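Local structure of DraIII (Deinococcus radiophilus, 4L0K) at residues F35-S40 / K121-A126. The protein is a type II restriction endonuclease that cleaves DNA, probably through a nuclease domain of the His-Me finger type. Sequence-based numbering, arbitrary orientation.
Sequences FPFLVS and KLTWLA
Thr123 is turned so that its CG2 stands anti to the backbone N and its OG1 anti to the carbonyl carbon (chi1 -49°), while CG of Phe37 stands between the backbone N and the carbonyl carbon (chi1 54°), which turns one edge of the ring to the Thr123 hydroxyl; with Leu38 they form the whole contact. At that edge CD2 of Phe37 lies 3.5 Å from OG1 of Thr123, and CB of Thr123 sits in the ring plane. From the neighbouring residue, Leu38 brings the end of its side chain inward, CD2 reaching 3.4 Å from the same Thr123 OG1 and 3.8 Å from Thr123 CG2. Thr123 CG2 also lies 3.5 Å from the backbone oxygen O of Phe37. No hydrogen bond crosses; the buried hydroxyl of Thr123, packed against carbon on this side, is satisfied by Ala119 O one turn earlier in its own helix. The contact joins the turn leading into helix 39-44, where Leu38 N bonds to Phe35 O at 3.1 Å, to the last turns of helix 112-126, among packed helices of a protein whose sequence family belongs to the His-Me finger clan. With Leu38 cut back to an alanine, the Thr123 hydroxyl and methyl would probably face a gap, and the packing on Ile52 and Val53 of helix 46-57 would be lost. Ile52 also touches Thr123, as does Leu143 of helix 137-147.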
loop_
_atom_site.group_PDB
_atom_site.type_symbol
_atom_site.label_atom_id
_atom_site.label_comp_id
_atom_site.label_asym_id
_atom_site.label_seq_id
_atom_site.Cartn_x
_atom_site.Cartn_y
_atom_site.Cartn_z
ATOM N N PHE A 35 -18.696 -21.814 14.701
ATOM C CA PHE A 35 -18.902 -20.368 14.827
ATOM C C PHE A 35 -20.280 -19.972 15.365
ATOM O O PHE A 35 -21.024 -19.268 14.674
ATOM C CB PHE A 35 -18.655 -19.667 13.478
ATOM C CG PHE A 35 -17.252 -19.838 12.943
ATOM C CD1 PHE A 35 -16.182 -19.161 13.521
ATOM C CD2 PHE A 35 -17.003 -20.671 11.857
ATOM C CE1 PHE A 35 -14.886 -19.326 13.033
ATOM C CE2 PHE A 35 -15.717 -20.849 11.360
ATOM C CZ PHE A 35 -14.655 -20.173 11.948
ATOM N N PRO A 36 -20.623 -20.407 16.600
ATOM C CA PRO A 36 -21.956 -20.143 17.169
ATOM C C PRO A 36 -22.253 -18.649 17.333
ATOM O O PRO A 36 -23.341 -18.181 16.978
ATOM C CB PRO A 36 -21.900 -20.833 18.539
ATOM C CG PRO A 36 -20.433 -20.975 18.856
ATOM C CD PRO A 36 -19.776 -21.187 17.525
ATOM N N PHE A 37 -21.266 -17.911 17.830
ATOM C CA PHE A 37 -21.351 -16.455 17.998
ATOM C C PHE A 37 -21.572 -15.673 16.697
ATOM O O PHE A 37 -21.829 -14.473 16.733
ATOM C CB PHE A 37 -20.100 -15.945 18.721
ATOM C CG PHE A 37 -18.811 -16.367 18.069
ATOM C CD1 PHE A 37 -18.284 -17.634 18.289
ATOM C CD2 PHE A 37 -18.128 -15.500 17.225
ATOM C CE1 PHE A 37 -17.107 -18.030 17.682
ATOM C CE2 PHE A 37 -16.950 -15.898 16.615
ATOM C CZ PHE A 37 -16.439 -17.157 16.849
ATOM N N LEU A 38 -21.477 -16.345 15.552
ATOM C CA LEU A 38 -21.761 -15.694 14.274
ATOM C C LEU A 38 -23.136 -16.021 13.678
ATOM O O LEU A 38 -23.526 -15.423 12.659
ATOM C CB LEU A 38 -20.658 -15.977 13.258
ATOM C CG LEU A 38 -19.433 -15.062 13.411
ATOM C CD1 LEU A 38 -18.281 -15.569 12.594
ATOM C CD2 LEU A 38 -19.793 -13.643 13.019
ATOM N N VAL A 39 -23.884 -16.925 14.319
ATOM C CA VAL A 39 -25.146 -17.373 13.719
ATOM C C VAL A 39 -26.082 -16.200 13.396
ATOM O O VAL A 39 -26.434 -15.981 12.236
ATOM C CB VAL A 39 -25.864 -18.481 14.560
ATOM C CG1 VAL A 39 -27.256 -18.747 14.015
ATOM C CG2 VAL A 39 -25.047 -19.770 14.558
ATOM N N SER A 40 -26.435 -15.416 14.406
ATOM C CA SER A 40 -27.269 -14.231 14.190
ATOM C C SER A 40 -26.680 -13.297 13.136
ATOM O O SER A 40 -27.411 -12.809 12.258
ATOM C CB SER A 40 -27.491 -13.471 15.492
ATOM O OG SER A 40 -28.120 -14.298 16.452
ATOM N N LYS A 121 -13.262 -11.812 18.538
ATOM C CA LYS A 121 -12.985 -10.415 18.839
ATOM C C LYS A 121 -13.675 -9.518 17.840
ATOM O O LYS A 121 -14.332 -8.556 18.202
ATOM C CB LYS A 121 -11.484 -10.154 18.792
ATOM C CG LYS A 121 -11.123 -8.691 18.970
ATOM C CD LYS A 121 -11.530 -8.161 20.346
ATOM C CE LYS A 121 -11.143 -6.700 20.491
ATOM N NZ LYS A 121 -9.675 -6.490 20.300
ATOM N N LEU A 122 -13.511 -9.864 16.572
ATOM C CA LEU A 122 -14.055 -9.101 15.469
ATOM C C LEU A 122 -15.584 -9.093 15.482
ATOM O O LEU A 122 -16.202 -8.080 15.130
ATOM C CB LEU A 122 -13.526 -9.684 14.157
ATOM C CG LEU A 122 -12.398 -8.952 13.440
ATOM C CD1 LEU A 122 -11.661 -7.962 14.333
ATOM C CD2 LEU A 122 -11.436 -9.936 12.818
ATOM N N THR A 123 -16.198 -10.212 15.879
ATOM C CA THR A 123 -17.658 -10.226 16.054
ATOM C C THR A 123 -18.097 -9.285 17.187
ATOM O O THR A 123 -19.124 -8.564 17.101
ATOM C CB THR A 123 -18.183 -11.648 16.365
ATOM O OG1 THR A 123 -17.638 -12.576 15.420
ATOM C CG2 THR A 123 -19.703 -11.679 16.295
ATOM N N TRP A 124 -17.320 -9.313 18.260
ATOM C CA TRP A 124 -17.588 -8.451 19.405
ATOM C C TRP A 124 -17.501 -6.965 19.002
ATOM O O TRP A 124 -18.360 -6.157 19.378
ATOM C CB TRP A 124 -16.621 -8.794 20.541
ATOM C CG TRP A 124 -16.760 -7.961 21.795
ATOM C CD1 TRP A 124 -17.682 -8.125 22.796
ATOM C CD2 TRP A 124 -15.918 -6.868 22.200
ATOM N NE1 TRP A 124 -17.477 -7.197 23.784
ATOM C CE2 TRP A 124 -16.404 -6.413 23.449
ATOM C CE3 TRP A 124 -14.813 -6.224 21.622
ATOM C CZ2 TRP A 124 -15.826 -5.327 24.132
ATOM C CZ3 TRP A 124 -14.224 -5.151 22.306
ATOM C CH2 TRP A 124 -14.737 -4.716 23.553
ATOM N N LEU A 125 -16.479 -6.618 18.219
ATOM C CA LEU A 125 -16.310 -5.243 17.741
ATOM C C LEU A 125 -17.490 -4.897 16.864
ATOM O O LEU A 125 -18.017 -3.780 16.930
ATOM C CB LEU A 125 -15.041 -5.100 16.889
ATOM C CG LEU A 125 -13.749 -4.510 17.443
ATOM C CD1 LEU A 125 -13.862 -4.152 18.923
ATOM C CD2 LEU A 125 -12.570 -5.450 17.147
ATOM N N ALA A 126 -17.891 -5.857 16.025
ATOM C CA ALA A 126 -18.913 -5.589 15.005
ATOM C C ALA A 126 -20.260 -5.224 15.636
ATOM O O ALA A 126 -20.953 -4.319 15.165
ATOM C CB ALA A 126 -19.054 -6.760 14.032
#